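MlnE (Bacillus amyloliquefaciens subsp. plantarum, PDB 5D2E) carries at its N terminus an NADP-binding B-type ketoreductase, the part crystallised here, of the polyketide synthase assembly line that makes macrolactin. Local coordinates at residues A[177-182]-A[211-216]; A[51-56]-A[78-83]; A[268-273]-A[295-300]. One frame throughout, in Å; residues are numbered along the deposited sequence.

Overall arrangement
The ketoreductase is built from two Rossmann-like halves, and the three contacts follow one another along the chain without interlocking. Interaction 2 (51-56 with 78-83) closes first, in the N-terminal half, at the loop leading into strand 60-64, and interaction 1 (177-182 with 211-216) pairs two later parallel strands of the same half; their centres are about 27 Å apart. Interaction 3 (268-273 with 295-300) belongs to the NADP-binding half, about 41 Å from interaction 1 and about 63 Å from interaction 2, between centres. Interactions 2 and 3 lie on opposite sides of the chain's centre, each at a loop leading into a parallel strand, 60-64 or 275-279. All three lie away from the NADP pocket.

Interaction 1 of 3, residues A[177-182]-A[211-216]; sequences YENAEG and ELKSMF
Tyr177 and Glu211 meet near the C-terminal ends of the parallel strands 171-180 and 205-214, joined through helix 186-201 as a beta-alpha-beta unit of the N-terminal Rossmann-like half. The backbone ladder runs Tyr177 O to Leu212 N (2.7 Å), Leu212 O to Asn179 N, Asn179 O to Ser214 N and Ser214 O to Glu181 N, and the short strand axes are inclined at 30°. Packing is tight at the buried Tyr177-Glu211 end, where Glu211 CA sits over one face of the Tyr177 ring, 4.0 Å from its centroid. The ring lies there because Tyr177 CG is set between its own backbone N and carbonyl carbon (chi1 65°), which swings the phenol across the neighbouring strand. The extended Glu211 side chain then spreads its carboxylate between two donors: Glu211 OE1 takes a weak bond from Tyr177 OH at 2.8 Å, while Glu211 OE2 receives Asn179 ND2 at 3.0 Å. The amide nitrogen meets OE2 from above the carboxylate plane, yet the acceptor lies in the amide's own plane. Asn179 ND2 also reaches Glu183 O, so the amide is fixed by more than the carboxylate. On the other face of the sheet, Leu212 packs on Phe131 and on Ile225 and Val228 of helix 222-233. Lys213 CG lies 3.8 Å from Ala180 C.

Past Ser214, whose OG is bonded to Phe220 N, the strands give way to loop and the contact becomes a more open, largely side-chain affair. Met215 curls so that SD and CE lie against Glu181, and the exposed Phe216 ring has Glu181 CB over the centre of one face. Extended throughout, Glu181 delivers OE1 to Phe216 N at 2.9 Å, with an N-H...O angle of 171°.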
ATOM      1  N   TYR A 177      -0.887 -14.204   6.498  1.00 23.05           N
ATOM      2  CA  TYR A 177      -0.246 -13.501   7.567  1.00 22.65           C
ATOM      3  C   TYR A 177      -1.163 -13.465   8.792  1.00 24.42           C
ATOM      4  O   TYR A 177      -2.379 -13.516   8.660  1.00 23.60           O
ATOM      5  CB  TYR A 177       0.133 -12.076   7.217  1.00 23.34           C
ATOM      6  CG  TYR A 177      -0.961 -11.108   6.937  1.00 24.46           C
ATOM      7  CD1 TYR A 177      -1.554 -11.052   5.675  1.00 24.69           C
ATOM      8  CD2 TYR A 177      -1.426 -10.222   7.936  1.00 26.81           C
ATOM      9  CE1 TYR A 177      -2.544 -10.131   5.390  1.00 29.98           C
ATOM     10  CE2 TYR A 177      -2.410  -9.291   7.650  1.00 27.19           C
ATOM     11  CZ  TYR A 177      -2.975  -9.269   6.383  1.00 28.11           C
ATOM     12  OH  TYR A 177      -3.965  -8.382   6.089  1.00 29.85           O
ATOM     13  N   GLU A 178      -0.535 -13.313   9.951  1.00 25.23           N
ATOM     14  CA  GLU A 178      -1.236 -13.275  11.204  1.00 26.43           C
ATOM     15  C   GLU A 178      -1.431 -11.844  11.658  1.00 25.21           C
ATOM     16  O   GLU A 178      -0.593 -10.965  11.440  1.00 26.15           O
ATOM     17  CB  GLU A 178      -0.479 -13.971  12.303  1.00 28.72           C
ATOM     18  CG  GLU A 178      -0.312 -15.463  12.100  1.00 32.92           C
ATOM     19  CD  GLU A 178       0.469 -16.084  13.250  1.00 37.91           C
ATOM     20  OE1 GLU A 178       1.037 -15.358  14.105  1.00 42.73           O
ATOM     21  OE2 GLU A 178       0.443 -17.283  13.317  1.00 37.93           O
ATOM     22  N   ASN A 179      -2.556 -11.650  12.319  1.00 25.53           N
ATOM     23  CA  ASN A 179      -2.875 -10.394  12.981  1.00 25.43           C
ATOM     24  C   ASN A 179      -3.713 -10.750  14.223  1.00 25.19           C
ATOM     25  O   ASN A 179      -4.015 -11.927  14.440  1.00 24.75           O
ATOM     26  CB  ASN A 179      -3.588  -9.409  12.032  1.00 25.26           C
ATOM     27  CG  ASN A 179      -3.598  -7.933  12.579  1.00 26.50           C
ATOM     28  OD1 ASN A 179      -2.816  -7.551  13.444  1.00 26.39           O
ATOM     29  ND2 ASN A 179      -4.454  -7.130  12.024  1.00 29.20           N
ATOM     30  N   ALA A 180      -4.039  -9.731  15.013  1.00 24.42           N
ATOM     31  CA  ALA A 180      -4.899  -9.927  16.201  1.00 26.32           C
ATOM     32  C   ALA A 180      -5.759  -8.680  16.428  1.00 25.96           C
ATOM     33  O   ALA A 180      -5.368  -7.540  16.068  1.00 26.03           O
ATOM     34  CB  ALA A 180      -4.042 -10.181  17.421  1.00 26.87           C
ATOM     35  N   GLU A 181      -6.880  -8.918  17.087  1.00 25.10           N
ATOM     36  CA  GLU A 181      -7.767  -7.858  17.539  1.00 27.59           C
ATOM     37  C   GLU A 181      -6.951  -6.828  18.285  1.00 28.65           C
ATOM     38  O   GLU A 181      -6.131  -7.176  19.063  1.00 26.56           O
ATOM     39  CB  GLU A 181      -8.872  -8.456  18.414  1.00 30.29           C
ATOM     40  CG  GLU A 181      -9.846  -7.432  18.938  1.00 30.18           C
ATOM     41  CD  GLU A 181     -10.988  -8.111  19.687  1.00 31.21           C
ATOM     42  OE1 GLU A 181     -10.950  -9.344  19.888  1.00 28.12           O
ATOM     43  OE2 GLU A 181     -11.958  -7.394  20.025  1.00 30.48           O
ATOM     44  N   GLY A 182      -7.114  -5.542  17.943  1.00 25.16           N
ATOM     45  CA  GLY A 182      -6.395  -4.456  18.601  1.00 31.12           C
ATOM     46  C   GLY A 182      -5.035  -4.157  17.970  1.00 31.48           C
ATOM     47  O   GLY A 182      -4.406  -3.204  18.343  1.00 34.56           O
ATOM     48  N   GLU A 211      -5.667 -12.766   5.809  1.00 25.03           N
ATOM     49  CA  GLU A 211      -5.291 -12.343   7.114  1.00 24.27           C
ATOM     50  C   GLU A 211      -5.918 -13.338   8.098  1.00 26.48           C
ATOM     51  O   GLU A 211      -7.117 -13.750   7.978  1.00 24.77           O
ATOM     52  CB  GLU A 211      -5.818 -10.931   7.396  1.00 24.95           C
ATOM     53  CG  GLU A 211      -5.552 -10.458   8.808  1.00 26.99           C
ATOM     54  CD  GLU A 211      -5.976  -9.011   9.071  1.00 29.80           C
ATOM     55  OE1 GLU A 211      -5.856  -8.249   8.159  1.00 33.27           O
ATOM     56  OE2 GLU A 211      -6.328  -8.627  10.184  1.00 30.51           O
ATOM     57  N   LEU A 212      -5.085 -13.816   8.978  1.00 23.61           N
ATOM     58  CA  LEU A 212      -5.523 -14.754  10.019  1.00 28.95           C
ATOM     59  C   LEU A 212      -5.579 -13.972  11.329  1.00 25.52           C
ATOM     60  O   LEU A 212      -4.560 -13.835  12.039  1.00 26.66           O
ATOM     61  CB  LEU A 212      -4.580 -15.969  10.103  1.00 25.90           C
ATOM     62  CG  LEU A 212      -4.309 -16.705   8.785  1.00 28.58           C
ATOM     63  CD1 LEU A 212      -3.147 -17.656   8.916  1.00 31.49           C
ATOM     64  CD2 LEU A 212      -5.538 -17.426   8.304  1.00 30.39           C
ATOM     65  N   LYS A 213      -6.755 -13.440  11.645  1.00 26.93           N
ATOM     66  CA  LYS A 213      -6.878 -12.572  12.819  1.00 28.39           C
ATOM     67  C   LYS A 213      -7.427 -13.318  14.036  1.00 26.01           C
ATOM     68  O   LYS A 213      -8.589 -13.713  14.053  1.00 25.85           O
ATOM     69  CB  LYS A 213      -7.757 -11.359  12.539  1.00 29.10           C
ATOM     70  CG  LYS A 213      -7.752 -10.383  13.708  1.00 26.87           C
ATOM     71  CD  LYS A 213      -8.214  -8.988  13.436  1.00 33.73           C
ATOM     72  CE  LYS A 213      -9.580  -8.898  12.873  1.00 35.23           C
ATOM     73  NZ  LYS A 213      -9.778  -7.418  12.517  1.00 35.43           N
ATOM     74  N   SER A 214      -6.575 -13.510  15.018  1.00 25.83           N
ATOM     75  CA  SER A 214      -6.998 -13.976  16.327  1.00 26.36           C
ATOM     76  C   SER A 214      -7.794 -12.888  17.045  1.00 26.60           C
ATOM     77  O   SER A 214      -7.383 -11.758  17.094  1.00 28.71           O
ATOM     78  CB  SER A 214      -5.775 -14.251  17.162  1.00 28.99           C
ATOM     79  OG  SER A 214      -5.227 -15.415  16.605  1.00 31.55           O
ATOM     80  N   MET A 215      -8.877 -13.269  17.671  1.00 25.89           N
ATOM     81  CA  MET A 215      -9.644 -12.350  18.493  1.00 28.60           C
ATOM     82  C   MET A 215      -9.397 -12.648  19.995  1.00 30.18           C
ATOM     83  O   MET A 215      -8.981 -13.772  20.349  1.00 31.03           O
ATOM     84  CB  MET A 215     -11.114 -12.536  18.153  1.00 29.33           C
ATOM     85  CG  MET A 215     -11.476 -12.252  16.692  1.00 31.28           C
ATOM     86  SD  MET A 215     -11.006 -10.654  16.110  1.00 30.25           S
ATOM     87  CE  MET A 215     -12.377  -9.638  16.724  1.00 32.07           C
ATOM     88  N   PHE A 216      -9.719 -11.734  20.884  1.00 29.08           N
ATOM     89  CA  PHE A 216      -9.553 -12.020  22.323  1.00 36.12           C
ATOM     90  C   PHE A 216     -10.492 -13.183  22.666  1.00 35.11           C
ATOM     91  O   PHE A 216     -11.631 -13.269  22.195  1.00 37.70           O
ATOM     92  CB  PHE A 216      -9.889 -10.814  23.194  1.00 37.15           C
ATOM     93  CG  PHE A 216      -9.022  -9.622  22.954  1.00 39.63           C
ATOM     94  CD1 PHE A 216      -7.621  -9.718  22.924  1.00 41.91           C
ATOM     95  CD2 PHE A 216      -9.602  -8.360  22.757  1.00 37.34           C
ATOM     96  CE1 PHE A 216      -6.838  -8.592  22.666  1.00 43.43           C
ATOM     97  CE2 PHE A 216      -8.818  -7.242  22.548  1.00 35.74           C
ATOM     98  CZ  PHE A 216      -7.437  -7.356  22.497  1.00 41.13           C
TER

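Interaction 2 of 3, residues A[51-56]-A[78-83]; sequences KKFPHT and EGYEAP
The side chains of Phe53 and Tyr80 pass antiparallel, alongside one another, with ring planes 57° apart and centroids 5.2 Å from each other. The offset means that Tyr80 CB, rather than the tyrosine ring, covers the middle of the Phe53 ring: it stands over one face, 3.7 Å from the centroid and only 9° off the normal. Tyr80 CD1 follows above the same ring, 3.7 Å from Phe53 CG. At the far rim the Phe53 ring turns an edge to the backbone, with Phe53 CZ 3.3 Å from Glu78 O in the plane of the ring.

The phenol continues toward the 51-56 loop because Tyr80 CG is trans to its backbone N (chi1 176°). Pro54 CD lies over one face of it, displaced toward the rim and 3.7 Å from Tyr80 CE1, and Pro54 also touches Ile60. At the end of the phenol, Tyr80 OH is hydrogen-bonded to Glu58 O and lies 3.0 Å from Thr56 O, which sits at the edge of the ring. Thr56 OG1 is bonded separately to Glu58 and His127.

This surface contact joins the loop leading into strand 60-64 to the loop between helix 70-76 and strand 84-89, beside strand 60-64 of the parallel sheet of the Rossmann-like N-terminal half.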
ATOM      1  N   LYS A  51     -14.802 -28.820   1.840  1.00 45.68           N
ATOM      2  CA  LYS A  51     -13.914 -29.987   1.618  1.00 44.82           C
ATOM      3  C   LYS A  51     -12.456 -29.607   2.021  1.00 42.82           C
ATOM      4  O   LYS A  51     -12.098 -28.414   2.058  1.00 38.08           O
ATOM      5  CB  LYS A  51     -13.931 -30.378   0.150  1.00 50.24           C
ATOM      6  CG  LYS A  51     -15.344 -30.598  -0.436  1.00 64.92           C
ATOM      7  CD  LYS A  51     -15.585 -32.018  -0.986  1.00 75.71           C
ATOM      8  CE  LYS A  51     -16.150 -31.998  -2.407  1.00 82.45           C
ATOM      9  NZ  LYS A  51     -15.202 -31.296  -3.334  1.00 84.41           N
ATOM     10  N   LYS A  52     -11.628 -30.604   2.260  1.00 35.55           N
ATOM     11  CA  LYS A  52     -10.296 -30.372   2.715  1.00 35.92           C
ATOM     12  C   LYS A  52      -9.249 -30.247   1.596  1.00 37.16           C
ATOM     13  O   LYS A  52      -8.227 -29.594   1.793  1.00 36.82           O
ATOM     14  CB  LYS A  52      -9.908 -31.472   3.642  1.00 39.85           C
ATOM     15  CG  LYS A  52     -10.809 -31.550   4.834  1.00 46.26           C
ATOM     16  CD  LYS A  52     -10.610 -32.883   5.541  1.00 54.99           C
ATOM     17  CE  LYS A  52      -9.441 -32.828   6.502  1.00 60.36           C
ATOM     18  NZ  LYS A  52      -9.875 -32.424   7.887  1.00 63.17           N
ATOM     19  N   PHE A  53      -9.466 -30.855   0.432  1.00 39.27           N
ATOM     20  CA  PHE A  53      -8.379 -30.979  -0.542  1.00 36.19           C
ATOM     21  C   PHE A  53      -8.429 -29.903  -1.621  1.00 38.41           C
ATOM     22  O   PHE A  53      -9.490 -29.406  -1.959  1.00 38.59           O
ATOM     23  CB  PHE A  53      -8.395 -32.358  -1.260  1.00 38.20           C
ATOM     24  CG  PHE A  53      -8.220 -33.570  -0.360  1.00 36.60           C
ATOM     25  CD1 PHE A  53      -7.726 -33.481   0.942  1.00 37.92           C
ATOM     26  CD2 PHE A  53      -8.561 -34.808  -0.853  1.00 38.38           C
ATOM     27  CE1 PHE A  53      -7.559 -34.598   1.728  1.00 38.09           C
ATOM     28  CE2 PHE A  53      -8.433 -35.929  -0.056  1.00 37.91           C
ATOM     29  CZ  PHE A  53      -7.921 -35.838   1.207  1.00 37.74           C
ATOM     30  N   PRO A  54      -7.271 -29.622  -2.249  1.00 37.76           N
ATOM     31  CA  PRO A  54      -7.252 -28.832  -3.475  1.00 39.72           C
ATOM     32  C   PRO A  54      -8.160 -29.462  -4.542  1.00 41.82           C
ATOM     33  O   PRO A  54      -8.415 -30.675  -4.488  1.00 41.39           O
ATOM     34  CB  PRO A  54      -5.785 -28.885  -3.896  1.00 36.92           C
ATOM     35  CG  PRO A  54      -5.003 -29.332  -2.712  1.00 37.04           C
ATOM     36  CD  PRO A  54      -5.937 -30.136  -1.870  1.00 36.24           C
ATOM     37  N   HIS A  55      -8.599 -28.672  -5.512  1.00 49.31           N
ATOM     38  CA  HIS A  55      -9.507 -29.172  -6.588  1.00 57.11           C
ATOM     39  C   HIS A  55      -8.842 -30.025  -7.675  1.00 58.72           C
ATOM     40  O   HIS A  55      -9.540 -30.713  -8.394  1.00 62.07           O
ATOM     41  CB  HIS A  55     -10.275 -28.014  -7.276  1.00 68.78           C
ATOM     42  CG  HIS A  55     -11.663 -27.805  -6.735  1.00 84.36           C
ATOM     43  ND1 HIS A  55     -12.197 -26.553  -6.508  1.00 94.05           N
ATOM     44  CD2 HIS A  55     -12.620 -28.692  -6.363  1.00 89.88           C
ATOM     45  CE1 HIS A  55     -13.418 -26.675  -6.017  1.00 92.75           C
ATOM     46  NE2 HIS A  55     -13.698 -27.964  -5.917  1.00 95.50           N
ATOM     47  N   THR A  56      -7.514 -29.949  -7.824  1.00 53.18           N
ATOM     48  CA  THR A  56      -6.752 -30.848  -8.709  1.00 49.35           C
ATOM     49  C   THR A  56      -5.837 -31.662  -7.842  1.00 46.58           C
ATOM     50  O   THR A  56      -5.579 -31.296  -6.694  1.00 48.63           O
ATOM     51  CB  THR A  56      -5.886 -30.074  -9.693  1.00 51.84           C
ATOM     52  OG1 THR A  56      -4.883 -29.346  -8.959  1.00 50.65           O
ATOM     53  CG2 THR A  56      -6.746 -29.111 -10.479  1.00 49.84           C
ATOM     54  N   GLU A  78      -4.537 -36.173   4.812  1.00 32.92           N
ATOM     55  CA  GLU A  78      -4.620 -37.649   4.856  1.00 35.11           C
ATOM     56  C   GLU A  78      -5.557 -38.114   3.765  1.00 33.32           C
ATOM     57  O   GLU A  78      -6.658 -37.667   3.658  1.00 36.74           O
ATOM     58  CB  GLU A  78      -5.060 -38.150   6.221  1.00 38.97           C
ATOM     59  CG  GLU A  78      -3.867 -38.252   7.169  1.00 42.75           C
ATOM     60  CD  GLU A  78      -4.242 -38.600   8.615  1.00 51.42           C
ATOM     61  OE1 GLU A  78      -5.355 -39.094   8.815  1.00 57.94           O
ATOM     62  OE2 GLU A  78      -3.441 -38.374   9.558  1.00 55.59           O
ATOM     63  N   GLY A  79      -5.075 -38.957   2.867  1.00 34.97           N
ATOM     64  CA  GLY A  79      -5.938 -39.416   1.754  1.00 34.03           C
ATOM     65  C   GLY A  79      -5.690 -38.719   0.446  1.00 39.55           C
ATOM     66  O   GLY A  79      -6.251 -39.100  -0.571  1.00 38.50           O
ATOM     67  N   TYR A  80      -4.891 -37.636   0.463  1.00 41.10           N
ATOM     68  CA  TYR A  80      -4.694 -36.810  -0.743  1.00 37.78           C
ATOM     69  C   TYR A  80      -3.425 -37.385  -1.378  1.00 36.99           C
ATOM     70  O   TYR A  80      -2.405 -37.514  -0.715  1.00 37.54           O
ATOM     71  CB  TYR A  80      -4.524 -35.365  -0.372  1.00 35.13           C
ATOM     72  CG  TYR A  80      -4.213 -34.463  -1.517  1.00 33.77           C
ATOM     73  CD1 TYR A  80      -5.192 -34.137  -2.448  1.00 32.40           C
ATOM     74  CD2 TYR A  80      -2.963 -33.922  -1.649  1.00 32.93           C
ATOM     75  CE1 TYR A  80      -4.929 -33.297  -3.482  1.00 33.65           C
ATOM     76  CE2 TYR A  80      -2.653 -33.064  -2.695  1.00 29.98           C
ATOM     77  CZ  TYR A  80      -3.663 -32.760  -3.613  1.00 32.17           C
ATOM     78  OH  TYR A  80      -3.420 -31.887  -4.650  1.00 34.58           O
ATOM     79  N   GLU A  81      -3.534 -37.794  -2.627  1.00 34.43           N
ATOM     80  CA  GLU A  81      -2.464 -38.592  -3.271  1.00 39.68           C
ATOM     81  C   GLU A  81      -1.683 -37.780  -4.280  1.00 39.89           C
ATOM     82  O   GLU A  81      -1.784 -37.969  -5.515  1.00 38.47           O
ATOM     83  CB  GLU A  81      -3.052 -39.831  -3.920  1.00 44.89           C
ATOM     84  CG  GLU A  81      -3.471 -40.787  -2.804  1.00 46.50           C
ATOM     85  CD  GLU A  81      -4.105 -42.063  -3.310  1.00 52.07           C
ATOM     86  OE1 GLU A  81      -4.772 -42.046  -4.373  1.00 46.11           O
ATOM     87  OE2 GLU A  81      -3.929 -43.052  -2.597  1.00 48.58           O
ATOM     88  N   ALA A  82      -0.993 -36.794  -3.729  1.00 34.33           N
ATOM     89  CA  ALA A  82       0.015 -36.018  -4.457  1.00 34.80           C
ATOM     90  C   ALA A  82       0.987 -35.508  -3.413  1.00 33.68           C
ATOM     91  O   ALA A  82       0.622 -35.345  -2.235  1.00 33.31           O
ATOM     92  CB  ALA A  82      -0.627 -34.845  -5.181  1.00 35.12           C
ATOM     93  N   PRO A  83       2.202 -35.197  -3.811  1.00 31.21           N
ATOM     94  CA  PRO A  83       3.172 -34.815  -2.785  1.00 30.26           C
ATOM     95  C   PRO A  83       2.836 -33.534  -2.014  1.00 33.11           C
ATOM     96  O   PRO A  83       2.311 -32.596  -2.597  1.00 30.14           O
ATOM     97  CB  PRO A  83       4.448 -34.587  -3.556  1.00 31.81           C
ATOM     98  CG  PRO A  83       4.263 -35.245  -4.886  1.00 35.63           C
ATOM     99  CD  PRO A  83       2.814 -35.442  -5.133  1.00 32.48           C
TER

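Interaction 3 of 3, residues A[268-273]-A[295-300]; sequences FSVKKN and KQAEVK
Loop 268-273 and segment 296-300 run in roughly the same direction, 39° apart end to end, and draw together toward Asn273, whose N donates to Glu298 O at 2.9 Å. At the other end Gln296, in the C-terminal part of helix 284-296, supplies a side-chain acceptor to a backbone amide: its extended chain brings Gln296 OE1 to Val270 N at 3.0 Å, with the donor tilted 29° from the plane of the amide carbonyl. Gln296 NE2 has a weak bond to Gln485, whose own NE2 is bonded to Phe268 O. The Ser269 hydroxyl turns back to Val270 O.

Apolar groups fill the middle. Val270 CG2 lies crosswise against the Gln296 chain, 3.5 Å from Gln296 CB, and approaches Val299 CG1 at 4.0 Å; both valines also pack on Tyr276. The methyl of Ala297 faces the backbone of residues 270-272. Farther out, Lys272 and Glu298 run alongside one another, and Lys272 NZ is 3.9 Å from Glu298 OE1, a long salt bridge. A water accepts from Lys300 NZ and donates to Asn273 O, linking the ends of the two segments.

Here the loop entering strand 275-279 meets the connection from helix 284-296 to strand 300-304, at the N-terminal ends of both strands, within the first beta-alpha-beta unit of the NADP-binding Rossmann fold.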
ATOM      1  N   PHE A 268     -12.547  22.290   5.094  1.00 48.05           N
ATOM      2  CA  PHE A 268     -11.124  22.336   5.463  1.00 44.47           C
ATOM      3  C   PHE A 268     -10.339  23.586   5.037  1.00 39.15           C
ATOM      4  O   PHE A 268     -10.432  24.057   3.902  1.00 39.27           O
ATOM      5  CB  PHE A 268     -10.403  21.110   4.820  1.00 41.63           C
ATOM      6  CG  PHE A 268      -8.906  21.136   4.999  1.00 37.24           C
ATOM      7  CD1 PHE A 268      -8.338  20.719   6.178  1.00 38.27           C
ATOM      8  CD2 PHE A 268      -8.088  21.643   4.005  1.00 34.67           C
ATOM      9  CE1 PHE A 268      -6.963  20.776   6.355  1.00 35.94           C
ATOM     10  CE2 PHE A 268      -6.711  21.714   4.186  1.00 33.48           C
ATOM     11  CZ  PHE A 268      -6.154  21.285   5.357  1.00 35.72           C
ATOM     12  N   SER A 269      -9.493  24.056   5.935  1.00 36.46           N
ATOM     13  CA  SER A 269      -8.555  25.125   5.625  1.00 36.45           C
ATOM     14  C   SER A 269      -7.372  25.057   6.541  1.00 39.47           C
ATOM     15  O   SER A 269      -7.490  24.692   7.724  1.00 39.15           O
ATOM     16  CB  SER A 269      -9.156  26.519   5.820  1.00 40.17           C
ATOM     17  OG  SER A 269      -8.195  27.482   5.360  1.00 43.64           O
ATOM     18  N   VAL A 270      -6.209  25.406   5.996  1.00 36.59           N
ATOM     19  CA  VAL A 270      -5.063  25.678   6.842  1.00 38.68           C
ATOM     20  C   VAL A 270      -5.348  26.989   7.583  1.00 38.29           C
ATOM     21  O   VAL A 270      -6.258  27.715   7.211  1.00 38.05           O
ATOM     22  CB  VAL A 270      -3.763  25.746   6.027  1.00 35.99           C
ATOM     23  CG1 VAL A 270      -3.334  24.324   5.673  1.00 38.71           C
ATOM     24  CG2 VAL A 270      -3.953  26.613   4.801  1.00 36.87           C
ATOM     25  N   LYS A 271      -4.581  27.215   8.641  1.00 38.19           N
ATOM     26  CA  LYS A 271      -4.810  28.281   9.594  1.00 46.29           C
ATOM     27  C   LYS A 271      -3.745  29.339   9.420  1.00 46.56           C
ATOM     28  O   LYS A 271      -2.560  29.029   9.202  1.00 38.88           O
ATOM     29  CB  LYS A 271      -4.589  27.812  11.054  1.00 45.39           C
ATOM     30  CG  LYS A 271      -5.329  26.616  11.584  1.00 57.16           C
ATOM     31  CD  LYS A 271      -4.511  26.080  12.801  1.00 67.41           C
ATOM     32  CE  LYS A 271      -5.336  25.302  13.835  1.00 75.49           C
ATOM     33  NZ  LYS A 271      -6.534  24.595  13.272  1.00 74.53           N
ATOM     34  N   LYS A 272      -4.140  30.581   9.675  1.00 44.36           N
ATOM     35  CA  LYS A 272      -3.201  31.661   9.760  1.00 45.56           C
ATOM     36  C   LYS A 272      -2.098  31.335  10.757  1.00 38.37           C
ATOM     37  O   LYS A 272      -2.362  30.835  11.840  1.00 39.06           O
ATOM     38  CB  LYS A 272      -3.936  32.931  10.185  1.00 52.60           C
ATOM     39  CG  LYS A 272      -2.972  34.074  10.409  1.00 64.75           C
ATOM     40  CD  LYS A 272      -3.685  35.426  10.387  1.00 70.50           C
ATOM     41  CE  LYS A 272      -2.842  36.465  11.109  1.00 77.37           C
ATOM     42  NZ  LYS A 272      -2.551  37.611  10.212  1.00 81.40           N
ATOM     43  N   ASN A 273      -0.851  31.544  10.324  1.00 36.56           N
ATOM     44  CA  ASN A 273       0.352  31.188  11.047  1.00 37.86           C
ATOM     45  C   ASN A 273       0.600  29.665  11.257  1.00 35.05           C
ATOM     46  O   ASN A 273       1.504  29.296  12.028  1.00 34.88           O
ATOM     47  CB  ASN A 273       0.431  31.929  12.365  1.00 41.38           C
ATOM     48  CG  ASN A 273       0.501  33.446  12.143  1.00 58.43           C
ATOM     49  OD1 ASN A 273       0.679  33.916  10.996  1.00 60.62           O
ATOM     50  ND2 ASN A 273       0.328  34.209  13.210  1.00 54.93           N
ATOM     51  N   LYS A 295      -2.511  29.974  -0.760  1.00 35.08           N
ATOM     52  CA  LYS A 295      -3.631  30.784  -1.073  1.00 37.97           C
ATOM     53  C   LYS A 295      -4.750  30.761  -0.035  1.00 47.75           C
ATOM     54  O   LYS A 295      -5.551  31.668   0.008  1.00 44.92           O
ATOM     55  CB  LYS A 295      -4.158  30.362  -2.395  1.00 38.80           C
ATOM     56  CG  LYS A 295      -3.161  30.637  -3.482  1.00 40.86           C
ATOM     57  CD  LYS A 295      -3.795  30.238  -4.793  1.00 41.68           C
ATOM     58  CE  LYS A 295      -2.735  30.025  -5.828  1.00 45.68           C
ATOM     59  NZ  LYS A 295      -3.438  29.523  -7.014  1.00 45.82           N
ATOM     60  N   GLN A 296      -4.781  29.761   0.828  1.00 44.16           N
ATOM     61  CA  GLN A 296      -5.823  29.689   1.852  1.00 43.77           C
ATOM     62  C   GLN A 296      -5.551  30.599   3.028  1.00 43.91           C
ATOM     63  O   GLN A 296      -6.460  31.015   3.700  1.00 45.73           O
ATOM     64  CB  GLN A 296      -5.967  28.241   2.377  1.00 39.22           C
ATOM     65  CG  GLN A 296      -6.713  27.331   1.422  1.00 40.71           C
ATOM     66  CD  GLN A 296      -7.028  25.925   2.018  1.00 40.98           C
ATOM     67  OE1 GLN A 296      -6.465  25.504   3.028  1.00 37.92           O
ATOM     68  NE2 GLN A 296      -7.934  25.213   1.373  1.00 45.95           N
ATOM     69  N   ALA A 297      -4.306  30.875   3.333  1.00 44.75           N
ATOM     70  CA  ALA A 297      -4.022  31.607   4.536  1.00 43.61           C
ATOM     71  C   ALA A 297      -2.572  31.934   4.520  1.00 44.99           C
ATOM     72  O   ALA A 297      -1.814  31.365   3.737  1.00 42.77           O
ATOM     73  CB  ALA A 297      -4.370  30.779   5.768  1.00 46.17           C
ATOM     74  N   GLU A 298      -2.175  32.851   5.383  1.00 42.52           N
ATOM     75  CA  GLU A 298      -0.778  33.189   5.543  1.00 44.57           C
ATOM     76  C   GLU A 298      -0.100  32.181   6.400  1.00 42.79           C
ATOM     77  O   GLU A 298      -0.139  32.240   7.650  1.00 38.49           O
ATOM     78  CB  GLU A 298      -0.600  34.592   6.128  1.00 49.45           C
ATOM     79  CG  GLU A 298      -1.037  35.687   5.158  1.00 57.95           C
ATOM     80  CD  GLU A 298      -0.986  37.088   5.793  1.00 65.42           C
ATOM     81  OE1 GLU A 298      -0.507  37.231   6.950  1.00 57.10           O
ATOM     82  OE2 GLU A 298      -1.425  38.043   5.121  1.00 71.71           O
ATOM     83  N   VAL A 299       0.521  31.214   5.729  1.00 37.22           N
ATOM     84  CA  VAL A 299       1.167  30.127   6.426  1.00 35.52           C
ATOM     85  C   VAL A 299       2.647  30.131   6.325  1.00 38.44           C
ATOM     86  O   VAL A 299       3.232  30.941   5.599  1.00 35.07           O
ATOM     87  CB  VAL A 299       0.657  28.776   5.896  1.00 38.63           C
ATOM     88  CG1 VAL A 299      -0.841  28.685   6.112  1.00 40.88           C
ATOM     89  CG2 VAL A 299       0.937  28.570   4.413  1.00 37.02           C
ATOM     90  N   LYS A 300       3.256  29.226   7.084  1.00 34.19           N
ATOM     91  CA  LYS A 300       4.650  28.866   6.952  1.00 34.37           C
ATOM     92  C   LYS A 300       4.777  27.471   6.317  1.00 38.29           C
ATOM     93  O   LYS A 300       4.201  26.512   6.845  1.00 31.79           O
ATOM     94  CB  LYS A 300       5.311  28.794   8.318  1.00 37.17           C
ATOM     95  CG  LYS A 300       4.872  29.981   9.189  1.00 43.15           C
ATOM     96  CD  LYS A 300       5.932  31.035   9.259  1.00 50.56           C
ATOM     97  CE  LYS A 300       5.846  31.722  10.630  1.00 57.34           C
ATOM     98  NZ  LYS A 300       4.529  32.400  10.673  1.00 51.30           N
TER
HETATM   99  O   HOH W   1       3.749  30.593  12.935  1.00 57.42           O